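Side-chain contacts in DNA polymerase beta (Leishmania infantum, PDB 4P4M), which copies template DNA as an X-family polymerase and probably fills short gaps during base excision repair: residues E212-A216 with T217-G221; R275-T279 with K280-T284. All coordinates share one frame; numbering follows the deposited sequence. Where two conformers were deposited one is given.

How the interactions relate
The two interactions follow one another along the chain and neither nest nor cross. Interaction 1 lies past strand 193-203. It closes the 3-10 turn that leads residues 212-216 into helix 219-229. The chain then passes through further strands of the palm sheet. Interaction 2 closes the bend between strand 270-277 and helix 282-290. In space the two turns touch. Glu278 OE2 of interaction 2 probably accepts a hydrogen bond from Val214 N of interaction 1, at 2.7 Å. Leu276 CD2 packs 3.7 Å from Val219 CG1. Together they tie the start of helix 219-229 to strand 270-277 and the bend after it.

Interaction 1 of 2, residues E212-A216 with T217-G221; sequences EPVAA and TGVLG
The carbonyl oxygen of Val214 is gripped twice by Thr217. Thr217 OG1 donates to Val214 O at 2.7 Å. It lies in the carbonyl plane, at a C=O...donor angle of 158°. Thr217 N reaches the same Val214 O at 3.1 Å, but from above that plane. The two donors thus use different approaches and share one acceptor. Side chain and backbone of Thr217 both hold the turn closed. The torsion of Thr217 makes this possible. OG1 sits between the backbone N and the carbonyl carbon (chi1 68°), and from there it reaches back to Val214 O. The same OG1 also takes a weak hydrogen bond from Val219 N, at 3.3 Å. One hydroxyl therefore links the start of the 3-10 segment to the first residue of the helix.

One residue earlier along the backbone, Ala216 N donates to Pro213 O at 2.9 Å. One residue later comes a weak bond, Gly218 N to Ala215 O at 3.4 Å. Ala215 O also accepts from a water, which in turn takes a weak bond from Leu220 N. Beside the polar atoms the two valines meet obliquely. Val214 CG2 comes within 4.1 Å of Val219 CG1, and both side chains rest on Leu276 of strand 270-277. Ala215 packs on Leu276 and on Leu242.

Gly218 takes a positive phi (74°) at the N-cap position. The whole is a 3-10 turn joined through a glycine N-cap to helix 219-229, within the palm of an X-family polymerase.

Interaction 2 of 2, residues R275-T279 with K280-T284; sequences RLIET and KSVPT. With nucleotides of chain C.
Ile277 turns its CG2 methyl onto the CB of Ser281, 3.6 Å away. With chi1 at -63°, CG1 lies beside the backbone N and CG2 is left anti to it, which aims CG2 across the bend at the residues starting the helix. The same CG2 comes within 4.3 Å of Val282 CG2. Ile277 also packs on Ala285 and Phe289 of helix 282-290, so it faces the helix along more than one turn.

Val282 packs against the carbonyls of the bend. Its CG2 is set beside the backbone N, anti to the carbonyl carbon, and rests 3.4 Å from Thr279 O. Thr279 O in turn accepts from Val282 N at 3.1 Å, with an N-H...acceptor angle of 167°. One residue earlier, Ser281 N donates to Glu278 O at 2.9 Å in a more bent bond of 140°. In both cases the donor stands above the carbonyl plane. CB of Ser281 lies 3.4 Å from Glu278 O, so its methylene group packs on both residues 277 and 278.

The hydroxyls of Ser281 and Thr279 find partners outside the bend. Ser281 OG bonds to Tyr313 O, and Thr279 OG1 bonds to Arg203 O.

Arg275 stands apart from the bend and meets nucleotide DC4 of chain C. Two conformers were deposited, so its details are less certain. In the one described, NH2 comes to 3.6 Å from C5' of DC4. C4' of that sugar lies over the guanidinium face, toward its rim. NH2 also forms a salt bridge with Glu312. The contact with DC4 is thus van der Waals packing on the sugar, whereas backbone bonds and methyl packing fix the strand-to-helix bend.

Interaction 1 of 2, residues E212-A216 with T217-G221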
loop_
_atom_site.group_PDB
_atom_site.type_symbol
_atom_site.label_atom_id
_atom_site.label_comp_id
_atom_site.label_asym_id
_atom_site.label_seq_id
_atom_site.Cartn_x
_atom_site.Cartn_y
_atom_site.Cartn_z
ATOM N N GLU A 212 15.762 -15.390 9.434
ATOM C CA GLU A 212 14.460 -15.718 8.843
ATOM C C GLU A 212 13.887 -14.447 8.215
ATOM O O GLU A 212 14.373 -13.350 8.513
ATOM C CB GLU A 212 13.499 -16.220 9.922
ATOM C CG GLU A 212 13.872 -17.582 10.547
ATOM C CD GLU A 212 13.679 -18.748 9.579
ATOM O OE1 GLU A 212 12.720 -18.714 8.777
ATOM O OE2 GLU A 212 14.481 -19.703 9.628
ATOM N N PRO A 213 12.866 -14.582 7.346
ATOM C CA PRO A 213 12.211 -13.393 6.780
ATOM C C PRO A 213 11.726 -12.484 7.899
ATOM O O PRO A 213 11.171 -12.979 8.887
ATOM C CB PRO A 213 11.005 -13.974 6.025
ATOM C CG PRO A 213 11.453 -15.366 5.620
ATOM C CD PRO A 213 12.314 -15.836 6.795
ATOM N N VAL A 214 11.912 -11.173 7.749
ATOM C CA VAL A 214 11.498 -10.241 8.811
ATOM C C VAL A 214 10.003 -10.345 9.110
ATOM O O VAL A 214 9.562 -10.140 10.252
ATOM C CB VAL A 214 11.922 -8.768 8.514
ATOM C CG1 VAL A 214 11.193 -8.220 7.287
ATOM C CG2 VAL A 214 11.654 -7.867 9.735
ATOM N N ALA A 215 9.221 -10.703 8.100
ATOM C CA ALA A 215 7.780 -10.848 8.286
ATOM C C ALA A 215 7.450 -11.946 9.288
ATOM O O ALA A 215 6.417 -11.883 9.953
ATOM C CB ALA A 215 7.075 -11.107 6.950
ATOM N N ALA A 216 8.339 -12.930 9.423
ATOM C CA ALA A 216 8.086 -14.056 10.328
ATOM C C ALA A 216 8.241 -13.698 11.810
ATOM O O ALA A 216 7.845 -14.469 12.683
ATOM C CB ALA A 216 8.977 -15.257 9.966
ATOM N N THR A 217 8.814 -12.533 12.094
ATOM C CA THR A 217 8.980 -12.066 13.473
ATOM C C THR A 217 7.683 -11.504 14.093
ATOM O O THR A 217 7.634 -11.238 15.297
ATOM C CB THR A 217 10.073 -10.965 13.580
ATOM O OG1 THR A 217 9.628 -9.767 12.916
ATOM C CG2 THR A 217 11.386 -11.428 12.968
ATOM N N GLY A 218 6.647 -11.320 13.276
ATOM C CA GLY A 218 5.398 -10.722 13.732
ATOM C C GLY A 218 5.488 -9.212 13.962
ATOM O O GLY A 218 4.613 -8.611 14.589
ATOM N N VAL A 219 6.543 -8.585 13.455
ATOM C CA VAL A 219 6.773 -7.165 13.746
ATOM C C VAL A 219 5.671 -6.225 13.219
ATOM O O VAL A 219 5.316 -5.244 13.881
ATOM C CB VAL A 219 8.192 -6.677 13.305
ATOM C CG1 VAL A 219 8.347 -6.732 11.798
ATOM C CG2 VAL A 219 8.444 -5.252 13.811
ATOM N N LEU A 220 5.123 -6.503 12.040
ATOM C CA LEU A 220 4.071 -5.615 11.528
ATOM C C LEU A 220 2.886 -5.603 12.499
ATOM O O LEU A 220 2.315 -4.549 12.813
ATOM C CB LEU A 220 3.625 -6.030 10.120
ATOM C CG LEU A 220 2.531 -5.128 9.507
ATOM C CD1 LEU A 220 2.993 -3.661 9.477
ATOM C CD2 LEU A 220 2.146 -5.610 8.109
ATOM N N GLY A 221 2.525 -6.787 12.978
ATOM C CA GLY A 221 1.424 -6.935 13.911
ATOM C C GLY A 221 1.687 -6.239 15.237
ATOM O O GLY A 221 0.773 -5.670 15.827
HETATM O O HOH W 1 5.028 -9.252 10.068
#

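Interaction 2 of 2, residues R275-T279 with K280-T284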
loop_
_atom_site.group_PDB
_atom_site.type_symbol
_atom_site.label_atom_id
_atom_site.label_comp_id
_atom_site.label_asym_id
_atom_site.label_seq_id
_atom_site.Cartn_x
_atom_site.Cartn_y
_atom_site.Cartn_z
ATOM N N ARG A 275 3.401 -1.323 4.357
ATOM C CA ARG A 275 4.018 -2.523 3.776
ATOM C C ARG A 275 5.364 -2.780 4.452
ATOM O O ARG A 275 6.198 -1.879 4.570
ATOM C CB ARG A 275 4.213 -2.411 2.246
ATOM C CG ARG A 275 2.954 -2.613 1.361
ATOM C CD ARG A 275 2.524 -4.090 1.187
ATOM N NE ARG A 275 3.589 -4.962 0.676
ATOM C CZ ARG A 275 3.609 -5.476 -0.554
ATOM N NH1 ARG A 275 2.612 -5.214 -1.381
ATOM N NH2 ARG A 275 4.617 -6.259 -0.953
ATOM N N LEU A 276 5.564 -4.017 4.906
ATOM C CA LEU A 276 6.819 -4.425 5.545
ATOM C C LEU A 276 7.753 -5.014 4.474
ATOM O O LEU A 276 7.365 -5.943 3.761
ATOM C CB LEU A 276 6.538 -5.481 6.632
ATOM C CG LEU A 276 7.755 -6.106 7.339
ATOM C CD1 LEU A 276 8.613 -5.072 8.100
ATOM C CD2 LEU A 276 7.313 -7.258 8.294
ATOM N N ILE A 277 8.965 -4.469 4.361
ATOM C CA ILE A 277 9.861 -4.762 3.225
ATOM C C ILE A 277 11.271 -5.088 3.729
ATOM O O ILE A 277 11.762 -4.422 4.642
ATOM C CB ILE A 277 9.951 -3.534 2.265
ATOM C CG1 ILE A 277 8.586 -3.213 1.634
ATOM C CG2 ILE A 277 11.038 -3.742 1.166
ATOM C CD1 ILE A 277 8.030 -4.310 0.709
ATOM N N GLU A 278 11.907 -6.118 3.157
ATOM C CA GLU A 278 13.280 -6.491 3.529
ATOM C C GLU A 278 14.275 -5.390 3.139
ATOM O O GLU A 278 14.118 -4.734 2.106
ATOM C CB GLU A 278 13.711 -7.812 2.862
ATOM C CG GLU A 278 12.920 -9.075 3.286
ATOM C CD GLU A 278 13.366 -9.676 4.628
ATOM O OE1 GLU A 278 14.466 -9.342 5.125
ATOM O OE2 GLU A 278 12.607 -10.506 5.180
ATOM N N THR A 279 15.326 -5.225 3.936
ATOM C CA THR A 279 16.313 -4.165 3.690
ATOM C C THR A 279 16.834 -4.096 2.242
ATOM O O THR A 279 16.820 -3.020 1.616
ATOM C CB THR A 279 17.508 -4.260 4.668
ATOM O OG1 THR A 279 17.022 -4.217 6.012
ATOM C CG2 THR A 279 18.482 -3.088 4.447
ATOM N N LYS A 280 17.292 -5.225 1.701
ATOM C CA LYS A 280 17.854 -5.222 0.339
ATOM C C LYS A 280 16.821 -4.843 -0.729
ATOM O O LYS A 280 17.189 -4.495 -1.866
ATOM C CB LYS A 280 18.480 -6.582 -0.016
ATOM C CG LYS A 280 17.444 -7.696 -0.185
ATOM C CD LYS A 280 18.062 -9.034 -0.664
ATOM C CE LYS A 280 18.874 -9.728 0.429
ATOM N NZ LYS A 280 19.330 -11.107 0.005
ATOM N N SER A 281 15.536 -4.934 -0.380
ATOM C CA SER A 281 14.451 -4.600 -1.314
ATOM C C SER A 281 14.014 -3.135 -1.263
ATOM O O SER A 281 13.151 -2.715 -2.032
ATOM C CB SER A 281 13.224 -5.493 -1.039
ATOM O OG SER A 281 13.493 -6.853 -1.355
ATOM N N VAL A 282 14.573 -2.350 -0.349
ATOM C CA VAL A 282 14.055 -0.990 -0.153
ATOM C C VAL A 282 14.098 -0.068 -1.410
ATOM O O VAL A 282 13.128 0.627 -1.698
ATOM C CB VAL A 282 14.675 -0.317 1.109
ATOM C CG1 VAL A 282 14.372 1.173 1.148
ATOM C CG2 VAL A 282 14.144 -1.019 2.379
ATOM N N PRO A 283 15.207 -0.071 -2.173
ATOM C CA PRO A 283 15.213 0.813 -3.355
ATOM C C PRO A 283 14.122 0.466 -4.376
ATOM O O PRO A 283 13.485 1.369 -4.937
ATOM C CB PRO A 283 16.614 0.583 -3.963
ATOM C CG PRO A 283 17.466 0.158 -2.767
ATOM C CD PRO A 283 16.524 -0.693 -1.933
ATOM N N THR A 284 13.916 -0.823 -4.640
ATOM C CA THR A 284 12.864 -1.217 -5.572
ATOM C C THR A 284 11.454 -1.012 -4.978
ATOM O O THR A 284 10.501 -0.776 -5.711
ATOM C CB THR A 284 13.042 -2.678 -6.056
ATOM O OG1 THR A 284 13.408 -3.502 -4.946
ATOM C CG2 THR A 284 14.155 -2.765 -7.120
ATOM P P DC C 4 3.237 -10.738 -2.662
ATOM O OP1 DC C 4 4.405 -10.824 -1.756
ATOM O OP2 DC C 4 2.748 -11.949 -3.364
ATOM O "O5'" DC C 4 1.999 -10.144 -1.843
ATOM C "C5'" DC C 4 2.106 -8.880 -1.180
ATOM C "C4'" DC C 4 0.912 -8.652 -0.269
ATOM O "O4'" DC C 4 -0.237 -8.314 -1.100
ATOM C "C3'" DC C 4 0.502 -9.836 0.604
ATOM O "O3'" DC C 4 0.159 -9.272 1.874
ATOM C "C2'" DC C 4 -0.684 -10.446 -0.156
ATOM C "C1'" DC C 4 -1.279 -9.243 -0.904
ATOM N N1 DC C 4 -1.831 -9.558 -2.273
ATOM C C2 DC C 4 -3.081 -9.039 -2.618
ATOM O O2 DC C 4 -3.681 -8.351 -1.781
ATOM N N3 DC C 4 -3.605 -9.307 -3.844
ATOM C C4 DC C 4 -2.915 -10.054 -4.710
ATOM N N4 DC C 4 -3.480 -10.281 -5.908
ATOM C C5 DC C 4 -1.633 -10.601 -4.379
ATOM C C6 DC C 4 -1.125 -10.328 -3.163
#